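Local coordinates for insecticidal protein (Brevibacillus laterosporus, PDB 7ML9), which probably forms beta-barrel pores in membranes, acting as an insecticidal toxin of the aerolysin/epsilon-toxin type against the western corn rootworm, at residues R33-E38 against G243-K248; T50-K53 against Q58-S61; L114-S117 against D122-L125; M156-A161 against G273-N278. One frame throughout, in Å; residues are numbered along the deposited sequence.

Contact 1: R33-E38 against G243-K248. With EDO (1,2-ethanediol), chain H.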
loop_
_atom_site.group_PDB
_atom_site.type_symbol
_atom_site.label_atom_id
_atom_site.label_comp_id
_atom_site.label_asym_id
_atom_site.label_seq_id
_atom_site.Cartn_x
_atom_site.Cartn_y
_atom_site.Cartn_z
ATOM N N ARG A 33 -2.045 5.839 25.961
ATOM C CA ARG A 33 -2.581 6.219 27.266
ATOM C C ARG A 33 -3.348 5.065 27.903
ATOM O O ARG A 33 -3.255 4.846 29.121
ATOM C CB ARG A 33 -3.482 7.439 27.134
ATOM C CG ARG A 33 -2.756 8.743 26.760
ATOM C CD ARG A 33 -3.810 9.835 26.606
ATOM N NE ARG A 33 -3.243 11.027 25.978
ATOM C CZ ARG A 33 -3.904 12.165 25.805
ATOM N NH1 ARG A 33 -5.161 12.276 26.220
ATOM N NH2 ARG A 33 -3.304 13.195 25.220
ATOM N N ASP A 34 -4.110 4.312 27.105
ATOM C CA ASP A 34 -4.800 3.147 27.652
ATOM C C ASP A 34 -3.807 2.065 28.050
ATOM O O ASP A 34 -4.026 1.358 29.041
ATOM C CB ASP A 34 -5.821 2.593 26.657
ATOM C CG ASP A 34 -6.585 1.395 27.217
ATOM O OD1 ASP A 34 -7.570 1.594 27.964
ATOM O OD2 ASP A 34 -6.186 0.249 26.926
ATOM N N LEU A 35 -2.710 1.928 27.297
ATOM C CA LEU A 35 -1.649 1.005 27.694
ATOM C C LEU A 35 -1.153 1.308 29.113
ATOM O O LEU A 35 -0.961 0.390 29.927
ATOM C CB LEU A 35 -0.493 1.090 26.695
ATOM C CG LEU A 35 0.711 0.187 26.932
ATOM C CD1 LEU A 35 0.273 -1.266 26.764
ATOM C CD2 LEU A 35 1.853 0.546 25.945
ATOM N N ALA A 36 -0.912 2.593 29.417
ATOM C CA ALA A 36 -0.504 2.956 30.782
ATOM C C ALA A 36 -1.589 2.603 31.796
ATOM O O ALA A 36 -1.293 2.059 32.869
ATOM C CB ALA A 36 -0.148 4.450 30.868
ATOM N N ARG A 37 -2.853 2.891 31.475
ATOM C CA ARG A 37 -3.950 2.547 32.378
ATOM C C ARG A 37 -4.063 1.035 32.586
ATOM O O ARG A 37 -4.423 0.584 33.680
ATOM C CB ARG A 37 -5.272 3.109 31.847
ATOM C CG ARG A 37 -5.299 4.649 31.751
ATOM C CD ARG A 37 -6.535 5.146 31.010
ATOM N NE ARG A 37 -6.455 6.591 30.823
ATOM C CZ ARG A 37 -6.586 7.215 29.655
ATOM N NH1 ARG A 37 -6.833 6.519 28.542
ATOM N NH2 ARG A 37 -6.486 8.544 29.607
ATOM N N GLU A 38 -3.785 0.235 31.548
ATOM C CA GLU A 38 -3.870 -1.223 31.690
ATOM C C GLU A 38 -2.831 -1.735 32.671
ATOM O O GLU A 38 -3.139 -2.546 33.550
ATOM C CB GLU A 38 -3.682 -1.927 30.335
ATOM C CG GLU A 38 -4.705 -1.570 29.303
ATOM C CD GLU A 38 -5.979 -2.376 29.436
ATOM O OE1 GLU A 38 -6.026 -3.273 30.308
ATOM O OE2 GLU A 38 -6.926 -2.119 28.660
ATOM N N GLY A 243 7.832 0.454 25.255
ATOM C CA GLY A 243 8.168 -0.873 24.753
ATOM C C GLY A 243 8.094 -1.930 25.843
ATOM O O GLY A 243 7.566 -3.030 25.633
ATOM N N ALA A 244 8.612 -1.606 27.027
ATOM C CA ALA A 244 8.555 -2.551 28.136
ATOM C C ALA A 244 7.137 -2.694 28.661
ATOM O O ALA A 244 6.707 -3.804 29.003
ATOM C CB ALA A 244 9.497 -2.109 29.260
ATOM N N VAL A 245 6.393 -1.586 28.740
ATOM C CA VAL A 245 5.024 -1.679 29.223
ATOM C C VAL A 245 4.174 -2.487 28.251
ATOM O O VAL A 245 3.359 -3.316 28.666
ATOM C CB VAL A 245 4.441 -0.276 29.476
ATOM C CG1 VAL A 245 2.953 -0.361 29.870
ATOM C CG2 VAL A 245 5.269 0.453 30.556
ATOM N N LEU A 246 4.365 -2.289 26.937
ATOM C CA LEU A 246 3.603 -3.094 25.982
ATOM C C LEU A 246 3.971 -4.570 26.089
ATOM O O LEU A 246 3.098 -5.435 26.031
ATOM C CB LEU A 246 3.833 -2.596 24.549
ATOM C CG LEU A 246 3.153 -3.438 23.458
ATOM C CD1 LEU A 246 1.631 -3.290 23.505
ATOM C CD2 LEU A 246 3.696 -3.084 22.062
ATOM N N THR A 247 5.259 -4.873 26.233
ATOM C CA THR A 247 5.670 -6.265 26.346
ATOM C C THR A 247 4.964 -6.941 27.511
ATOM O O THR A 247 4.453 -8.059 27.376
ATOM C CB THR A 247 7.189 -6.346 26.498
ATOM O OG1 THR A 247 7.811 -5.716 25.373
ATOM C CG2 THR A 247 7.675 -7.805 26.601
ATOM N N LYS A 248 4.866 -6.242 28.646
ATOM C CA LYS A 248 4.214 -6.810 29.819
ATOM C C LYS A 248 2.730 -7.014 29.573
ATOM O O LYS A 248 2.179 -8.088 29.859
ATOM C CB LYS A 248 4.442 -5.885 31.028
ATOM C CG LYS A 248 3.727 -6.339 32.293
ATOM C CD LYS A 248 4.066 -5.413 33.462
ATOM C CE LYS A 248 3.402 -5.920 34.746
ATOM N NZ LYS A 248 3.429 -4.848 35.779
HETATM C C1 EDO H . 6.308 -2.072 34.654
HETATM O O1 EDO H . 4.906 -2.289 34.865
HETATM C C2 EDO H . 6.736 -2.676 33.323
HETATM O O2 EDO H . 8.138 -2.949 33.390
#

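Contact 2: T50-K53 against Q58-S61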
loop_
_atom_site.group_PDB
_atom_site.type_symbol
_atom_site.label_atom_id
_atom_site.label_comp_id
_atom_site.label_asym_id
_atom_site.label_seq_id
_atom_site.Cartn_x
_atom_site.Cartn_y
_atom_site.Cartn_z
ATOM N N THR A 50 -7.853 -7.417 43.287
ATOM C CA THR A 50 -8.980 -6.561 42.964
ATOM C C THR A 50 -9.397 -6.777 41.509
ATOM O O THR A 50 -8.774 -7.536 40.769
ATOM C CB THR A 50 -8.604 -5.101 43.207
ATOM O OG1 THR A 50 -7.247 -4.895 42.793
ATOM C CG2 THR A 50 -8.743 -4.753 44.702
ATOM N N ASN A 51 -10.442 -6.074 41.081
ATOM C CA ASN A 51 -10.930 -6.125 39.704
ATOM C C ASN A 51 -11.022 -4.717 39.090
ATOM O O ASN A 51 -11.990 -4.376 38.398
ATOM C CB ASN A 51 -12.271 -6.844 39.639
ATOM C CG ASN A 51 -13.406 -6.054 40.306
ATOM O OD1 ASN A 51 -13.169 -5.146 41.115
ATOM N ND2 ASN A 51 -14.639 -6.381 39.947
ATOM N N PHE A 52 -10.009 -3.881 39.349
ATOM C CA PHE A 52 -9.960 -2.535 38.782
ATOM C C PHE A 52 -9.897 -2.597 37.258
ATOM O O PHE A 52 -9.247 -3.474 36.682
ATOM C CB PHE A 52 -8.729 -1.770 39.281
ATOM C CG PHE A 52 -8.736 -1.461 40.774
ATOM C CD1 PHE A 52 -9.790 -0.779 41.354
ATOM C CD2 PHE A 52 -7.669 -1.837 41.576
ATOM C CE1 PHE A 52 -9.797 -0.483 42.716
ATOM C CE2 PHE A 52 -7.666 -1.550 42.951
ATOM C CZ PHE A 52 -8.735 -0.875 43.512
ATOM N N LYS A 53 -10.551 -1.622 36.601
ATOM C CA LYS A 53 -10.530 -1.440 35.154
ATOM C C LYS A 53 -9.578 -0.312 34.789
ATOM O O LYS A 53 -9.300 0.560 35.619
ATOM C CB LYS A 53 -11.934 -1.110 34.643
ATOM C CG LYS A 53 -13.018 -2.058 35.115
ATOM C CD LYS A 53 -12.877 -3.430 34.488
ATOM C CE LYS A 53 -14.164 -4.237 34.629
ATOM N NZ LYS A 53 -14.617 -4.328 36.053
ATOM N N GLN A 58 -11.615 7.787 39.753
ATOM C CA GLN A 58 -11.525 7.054 41.003
ATOM C C GLN A 58 -12.444 5.843 40.930
ATOM O O GLN A 58 -13.555 5.916 40.397
ATOM C CB GLN A 58 -11.899 7.945 42.184
ATOM C CG GLN A 58 -11.771 7.232 43.519
ATOM C CD GLN A 58 -12.251 8.095 44.673
ATOM O OE1 GLN A 58 -13.436 8.412 44.766
ATOM N NE2 GLN A 58 -11.331 8.485 45.546
ATOM N N GLN A 59 -11.966 4.712 41.427
ATOM C CA GLN A 59 -12.786 3.510 41.434
ATOM C C GLN A 59 -12.476 2.714 42.691
ATOM O O GLN A 59 -11.446 2.917 43.346
ATOM C CB GLN A 59 -12.572 2.662 40.161
ATOM C CG GLN A 59 -11.197 2.042 40.020
ATOM C CD GLN A 59 -10.956 1.421 38.629
ATOM O OE1 GLN A 59 -11.690 0.532 38.188
ATOM N NE2 GLN A 59 -9.908 1.878 37.957
ATOM N N PHE A 60 -13.392 1.812 43.032
ATOM C CA PHE A 60 -13.225 0.952 44.191
ATOM C C PHE A 60 -13.480 -0.485 43.778
ATOM O O PHE A 60 -14.107 -0.761 42.756
ATOM C CB PHE A 60 -14.154 1.348 45.365
ATOM C CG PHE A 60 -15.626 1.151 45.085
ATOM C CD1 PHE A 60 -16.233 -0.086 45.276
ATOM C CD2 PHE A 60 -16.406 2.210 44.654
ATOM C CE1 PHE A 60 -17.582 -0.262 45.025
ATOM C CE2 PHE A 60 -17.753 2.040 44.398
ATOM C CZ PHE A 60 -18.342 0.804 44.584
ATOM N N SER A 61 -12.982 -1.404 44.590
ATOM C CA SER A 61 -13.139 -2.808 44.259
ATOM C C SER A 61 -12.953 -3.612 45.534
ATOM O O SER A 61 -12.181 -3.231 46.418
ATOM C CB SER A 61 -12.136 -3.227 43.180
ATOM O OG SER A 61 -11.786 -4.591 43.303
#

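Contact 3: L114-S117 against D122-L125. With EDO (1,2-ethanediol), chain G.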
loop_
_atom_site.group_PDB
_atom_site.type_symbol
_atom_site.label_atom_id
_atom_site.label_comp_id
_atom_site.label_asym_id
_atom_site.label_seq_id
_atom_site.Cartn_x
_atom_site.Cartn_y
_atom_site.Cartn_z
ATOM N N LEU A 114 1.270 -3.572 -46.442
ATOM C CA LEU A 114 2.550 -3.981 -47.006
ATOM C C LEU A 114 2.238 -4.545 -48.391
ATOM O O LEU A 114 1.760 -5.670 -48.514
ATOM C CB LEU A 114 3.238 -5.003 -46.107
ATOM C CG LEU A 114 3.580 -4.575 -44.663
ATOM C CD1 LEU A 114 4.229 -5.756 -43.915
ATOM C CD2 LEU A 114 4.488 -3.340 -44.632
ATOM N N ASP A 115 2.476 -3.744 -49.427
ATOM C CA ASP A 115 1.982 -4.026 -50.777
ATOM C C ASP A 115 3.130 -4.564 -51.622
ATOM O O ASP A 115 4.006 -3.811 -52.052
ATOM C CB ASP A 115 1.391 -2.769 -51.406
ATOM C CG ASP A 115 0.751 -3.032 -52.770
ATOM O OD1 ASP A 115 0.751 -4.185 -53.243
ATOM O OD2 ASP A 115 0.243 -2.071 -53.370
ATOM N N ASN A 116 3.125 -5.870 -51.861
ATOM C CA ASN A 116 4.055 -6.489 -52.800
ATOM C C ASN A 116 3.317 -7.026 -54.023
ATOM O O ASN A 116 3.762 -7.989 -54.649
ATOM C CB ASN A 116 4.847 -7.603 -52.116
ATOM C CG ASN A 116 6.165 -7.925 -52.829
ATOM O OD1 ASN A 116 6.715 -7.105 -53.556
ATOM N ND2 ASN A 116 6.672 -9.132 -52.607
ATOM N N SER A 117 2.166 -6.424 -54.351
ATOM C CA SER A 117 1.330 -6.961 -55.423
ATOM C C SER A 117 2.026 -6.888 -56.777
ATOM O O SER A 117 1.776 -7.731 -57.645
ATOM C CB SER A 117 -0.007 -6.223 -55.480
ATOM O OG SER A 117 0.172 -4.858 -55.805
ATOM N N ASP A 122 9.811 -12.360 -53.530
ATOM C CA ASP A 122 9.453 -12.287 -52.117
ATOM C C ASP A 122 10.301 -11.219 -51.433
ATOM O O ASP A 122 11.494 -11.089 -51.707
ATOM C CB ASP A 122 9.697 -13.626 -51.425
ATOM C CG ASP A 122 8.804 -14.731 -51.935
ATOM O OD1 ASP A 122 7.899 -14.454 -52.756
ATOM O OD2 ASP A 122 9.015 -15.887 -51.498
ATOM N N GLN A 123 9.690 -10.454 -50.530
ATOM C CA GLN A 123 10.403 -9.377 -49.861
ATOM C C GLN A 123 10.257 -9.495 -48.347
ATOM O O GLN A 123 9.286 -10.059 -47.829
ATOM C CB GLN A 123 9.907 -7.982 -50.336
ATOM C CG GLN A 123 10.011 -7.767 -51.857
ATOM C CD GLN A 123 11.438 -7.538 -52.319
ATOM O OE1 GLN A 123 12.347 -7.436 -51.506
ATOM N NE2 GLN A 123 11.641 -7.478 -53.638
ATOM N N GLU A 124 11.243 -8.962 -47.642
ATOM C CA GLU A 124 11.138 -8.750 -46.203
ATOM C C GLU A 124 10.938 -7.252 -46.022
ATOM O O GLU A 124 11.852 -6.462 -46.281
ATOM C CB GLU A 124 12.371 -9.269 -45.466
ATOM C CG GLU A 124 12.092 -10.547 -44.686
ATOM C CD GLU A 124 13.328 -11.415 -44.518
ATOM O OE1 GLU A 124 13.185 -12.658 -44.456
ATOM O OE2 GLU A 124 14.438 -10.840 -44.462
ATOM N N LEU A 125 9.720 -6.874 -45.645
ATOM C CA LEU A 125 9.272 -5.487 -45.605
ATOM C C LEU A 125 9.117 -5.044 -44.154
ATOM O O LEU A 125 8.529 -5.764 -43.342
ATOM C CB LEU A 125 7.947 -5.335 -46.358
ATOM C CG LEU A 125 8.027 -5.702 -47.847
ATOM C CD1 LEU A 125 6.670 -5.519 -48.551
ATOM C CD2 LEU A 125 9.100 -4.863 -48.487
HETATM C C1 EDO G . 8.181 -3.447 -55.731
HETATM O O1 EDO G . 8.917 -2.607 -56.652
HETATM C C2 EDO G . 9.124 -4.060 -54.686
HETATM O O2 EDO G . 8.964 -5.489 -54.626
#

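Contact 4: M156-A161 against G273-N278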
loop_
_atom_site.group_PDB
_atom_site.type_symbol
_atom_site.label_atom_id
_atom_site.label_comp_id
_atom_site.label_asym_id
_atom_site.label_seq_id
_atom_site.Cartn_x
_atom_site.Cartn_y
_atom_site.Cartn_z
ATOM N N MET A 156 5.501 3.411 -0.908
ATOM C CA MET A 156 5.602 1.975 -1.077
ATOM C C MET A 156 5.874 1.663 -2.540
ATOM O O MET A 156 5.235 2.230 -3.427
ATOM C CB MET A 156 4.325 1.279 -0.633
ATOM C CG MET A 156 4.552 -0.185 -0.428
ATOM S SD MET A 156 3.080 -1.114 -0.798
ATOM C CE MET A 156 2.761 -0.607 -2.465
ATOM N N LYS A 157 6.820 0.761 -2.782
ATOM C CA LYS A 157 7.172 0.322 -4.125
ATOM C C LYS A 157 6.727 -1.116 -4.344
ATOM O O LYS A 157 6.790 -1.945 -3.433
ATOM C CB LYS A 157 8.676 0.439 -4.370
ATOM C CG LYS A 157 9.215 1.845 -4.179
ATOM C CD LYS A 157 10.680 1.839 -3.737
ATOM C CE LYS A 157 11.474 0.693 -4.350
ATOM N NZ LYS A 157 11.427 0.705 -5.840
ATOM N N PHE A 158 6.284 -1.407 -5.559
ATOM C CA PHE A 158 5.799 -2.725 -5.914
ATOM C C PHE A 158 6.186 -3.016 -7.354
ATOM O O PHE A 158 6.287 -2.092 -8.170
ATOM C CB PHE A 158 4.275 -2.831 -5.747
ATOM C CG PHE A 158 3.502 -1.716 -6.406
ATOM C CD1 PHE A 158 3.402 -0.467 -5.806
ATOM C CD2 PHE A 158 2.857 -1.922 -7.616
ATOM C CE1 PHE A 158 2.679 0.555 -6.401
ATOM C CE2 PHE A 158 2.131 -0.900 -8.222
ATOM C CZ PHE A 158 2.042 0.339 -7.615
ATOM N N PRO A 159 6.427 -4.280 -7.692
ATOM C CA PRO A 159 6.691 -4.626 -9.091
ATOM C C PRO A 159 5.395 -4.714 -9.877
ATOM O O PRO A 159 4.335 -5.057 -9.350
ATOM C CB PRO A 159 7.378 -5.997 -9.000
ATOM C CG PRO A 159 7.474 -6.327 -7.507
ATOM C CD PRO A 159 6.453 -5.471 -6.832
ATOM N N ILE A 160 5.489 -4.376 -11.159
ATOM C CA ILE A 160 4.353 -4.427 -12.067
ATOM C C ILE A 160 4.762 -5.206 -13.310
ATOM O O ILE A 160 5.945 -5.451 -13.554
ATOM C CB ILE A 160 3.854 -3.026 -12.459
ATOM C CG1 ILE A 160 4.971 -2.267 -13.175
ATOM C CG2 ILE A 160 3.357 -2.263 -11.232
ATOM C CD1 ILE A 160 4.478 -1.059 -13.922
ATOM N N ALA A 161 3.757 -5.586 -14.098
ATOM C CA ALA A 161 3.956 -6.245 -15.388
ATOM C C ALA A 161 4.854 -7.468 -15.230
ATOM O O ALA A 161 5.935 -7.566 -15.812
ATOM C CB ALA A 161 4.529 -5.272 -16.421
ATOM N N GLY A 273 -3.232 -0.370 3.825
ATOM C CA GLY A 273 -3.788 0.309 2.672
ATOM C C GLY A 273 -3.988 -0.655 1.514
ATOM O O GLY A 273 -3.586 -1.825 1.569
ATOM N N THR A 274 -4.650 -0.150 0.472
ATOM C CA THR A 274 -4.803 -0.862 -0.790
ATOM C C THR A 274 -4.207 -0.010 -1.901
ATOM O O THR A 274 -3.973 1.188 -1.728
ATOM C CB THR A 274 -6.279 -1.169 -1.117
ATOM O OG1 THR A 274 -7.051 0.042 -1.087
ATOM C CG2 THR A 274 -6.863 -2.172 -0.140
ATOM N N PHE A 275 -3.938 -0.637 -3.045
ATOM C CA PHE A 275 -3.457 0.125 -4.197
ATOM C C PHE A 275 -3.899 -0.562 -5.479
ATOM O O PHE A 275 -4.245 -1.746 -5.492
ATOM C CB PHE A 275 -1.931 0.276 -4.199
ATOM C CG PHE A 275 -1.205 -1.016 -4.455
ATOM C CD1 PHE A 275 -0.889 -1.862 -3.402
ATOM C CD2 PHE A 275 -0.852 -1.394 -5.748
ATOM C CE1 PHE A 275 -0.228 -3.059 -3.627
ATOM C CE2 PHE A 275 -0.196 -2.589 -5.984
ATOM C CZ PHE A 275 0.124 -3.425 -4.921
ATOM N N LYS A 276 -3.877 0.198 -6.566
ATOM C CA LYS A 276 -4.132 -0.388 -7.878
ATOM C C LYS A 276 -3.407 0.446 -8.919
ATOM O O LYS A 276 -3.087 1.616 -8.688
ATOM C CB LYS A 276 -5.626 -0.465 -8.184
ATOM C CG LYS A 276 -6.318 0.870 -8.194
ATOM C CD LYS A 276 -7.774 0.708 -8.576
ATOM C CE LYS A 276 -8.540 2.008 -8.375
ATOM N NZ LYS A 276 -9.543 2.246 -9.449
ATOM N N SER A 277 -3.147 -0.169 -10.073
ATOM C CA SER A 277 -2.357 0.492 -11.102
ATOM C C SER A 277 -2.691 -0.136 -12.450
ATOM O O SER A 277 -3.033 -1.318 -12.522
ATOM C CB SER A 277 -0.868 0.370 -10.793
ATOM O OG SER A 277 -0.093 1.249 -11.572
ATOM N N ASN A 278 -2.618 0.670 -13.514
ATOM C CA ASN A 278 -2.853 0.155 -14.861
ATOM C C ASN A 278 -1.823 0.727 -15.830
ATOM O O ASN A 278 -1.256 1.806 -15.616
ATOM C CB ASN A 278 -4.258 0.465 -15.351
ATOM C CG ASN A 278 -4.456 1.942 -15.614
ATOM O OD1 ASN A 278 -4.758 2.700 -14.690
ATOM N ND2 ASN A 278 -4.273 2.366 -16.868
#

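Contact 1: R33-E38 against G243-K248
L35 meets V245 and L246 where helix 28-48 packs against helix 242-252, a helix-on-helix contact far from the middle of this elongated aerolysin-type toxin. The CA atoms of L35 and L246 lie 6.9 Å apart, and only 161 Å² is buried, so a single leucine supplies one whole side of the joint.

The apolar contacts come first. With CG anti to the backbone N (chi1 -179°), L35 reaches straight across to the second helix. Its branch point CG touches V245 CG1 at 3.7 Å, the two side chains sliding past each other in opposite directions. Both methyl groups go to L246, whose side chain runs at about a right angle to that of L35: CD1 lies 3.9 Å from L246 CA, and CD2 is 4.0 Å from L246 CB. All three residues are buried. A227 and R229 of strand 201-229 also touch V245, while F260 and P262 press on L246, so the two residues that receive the leucine are backed by strands 201-229 and 260-263, while L35 also touches C249 of helix 242-252.

No hydrogen bond runs between the two segments, and the polar links lie around the apolar joint. D34 belongs with E30 to the sodium site, and R37 forms a salt bridge with D56. K248 NZ joins the helices beyond the leucine by a salt bridge to D39, and donates to O1 of an ethanediol molecule, probably from the crystallisation liquor, at 3.1 Å. Within helix 242-252, G243 O accepts from T247 OG1 at 2.7 Å and from T247 N at 3.0 Å, the two donors arriving from opposite faces of its carbonyl plane.

Contact 2: T50-K53 against Q58-S61
T50 and S61 bring the backbones closest, with their CA atoms 5.7 Å apart. Residues 50-53 form an irregular loop, whereas 59-61 are extended as the start of strand 59-63; no backbone-to-backbone hydrogen bond joins the segments, and side chains of the strand do the bridging.

Q59 makes a two-bond bridge: its primary amide spans the peptide groups on both sides of K53 CA. Its NE2 donates to K53 O at 2.8 Å, with an N-H...O angle of 170°, in the carbonyl plane and close to the amide's own plane. Its OE1 accepts from K53 N at 2.9 Å, the donor here tilted 31° from the plane of the side-chain carbonyl. Two bonds to one amide fix its rotation and identify which end is oxygen. A second clasp is the donation from S61 OG to N51 OD1 at 2.6 Å; S61 OG also packs against T50 CB at 3.2 Å.

Between these polar ends lies the F52 ring, set obliquely to its neighbours. F52 CD1 touches Q59 CG at 3.4 Å, and F52 CE1 approaches S61 CB at 3.6 Å, while ring and amide planes stand 65° apart.

On the helical side, F52 touches A41 and F44 of helix 28-48, and N45 OD1 of that helix accepts from F52 N and bonds T50 OG1. V69 and L71 of strand 69-71, the antiparallel partner of 59-63, complete the surroundings, placing this loop between the helix end and the two-stranded sheet.

Contact 3: L114-S117 against D122-L125
N116 and Q123 come together through different torsions: N116 CG stands anti to its own N (chi1 -158°), which extends the amide across to the facing strand, while the Q123 chain folds at chi2 (-74°) and offers its CG methylene. N116 ND2 thus lies 3.7 Å from Q123 CG. The side chains cross at about a right angle, their amide planes 72° apart, and no hydrogen bond joins the two amides.

One step inward, L114 and L125 make the apolar part: L114 CB meets the methyl CD1 of L125 at 4.2 Å. Their CA atoms are 7.0 Å apart, too far for backbone pairing, and each strand bonds to another neighbour: L114 with Y202 of strand 201-229, L125 with I194 of strand 193-196. The contact is therefore one between facing layers, and I194 and V196 of the second layer also cover L114.

D115 forms an Asx turn: its OD1 accepts from S117 N at 2.9 Å, nearly along the C-O axis, and from S117 OG at 2.7 Å through the syn lone pair; T201 OG1 is a further partner.

The N116 amide looks to other groups: ND2 donates to M121 O, tying the loop together, and OD1 accepts from O2 of an ethanediol, probably a crystallisation additive, at 3.0 Å. Cohesion across the segments consequently rests on van der Waals contact, with polar bonds fixing the loop at its border.

Contact 4: M156-A161 against G273-N278
S277 OG is gripped twice, by hydrogen bonds with T138 OG1 and S137 O of strand 130-147, and this fixes a residue whose CB borders the F158 ring. That carbon lies 4.1 Å from F158 CE2, at the ring edge and near its plane.

No hydrogen bond crosses between the segments; aromatic surface does the work. The F158 and F275 rings are 4.3 Å apart between centroids with planes at 36°, an oblique pair that slides past in opposite directions. F275 CE2 sits over one face of F158, displaced toward the rim, and reaches F158 CD2 at 3.5 Å. M156 comes over the same face of F275 that F158 meets: its bent chain turns methyl CE to 4.3 Å from the ring centroid, 25° off the normal, a CH-pi contact, with the sulfur farther out and oblique.

Every second residue of 156-160 faces inward. Strand axes at 9.7 Å and 39° fit two packed beta layers. One is the hairpin 153-160/165-172, probably the membrane-inserting hairpin as in related toxins; the other holds strand 266-289 between 130-147 and 201-229. L95 of strand 86-115 flanks both phenylalanines, and Y171 also touches F275.

The four contacts mark out the length of a rod-like, mainly beta chain. Contacts 1 and 2 share one end, with centres about 18 Å apart: the first uses helix 28-48, the second the loop that follows it and strand 59-63. Contact 3 occupies the opposite end, its centre about 79 Å from that of contact 1, and contact 4 lies near the middle, about 35 Å from contact 1 and 44 Å from contact 3. Contacts 3 and 4 both reach the large mixed sheet through strands 86-115 and 266-289. Contacts 2, 3 and 4 follow in series, whereas contacts 1 and 4 interleave, so distant sequence is woven together along the rod.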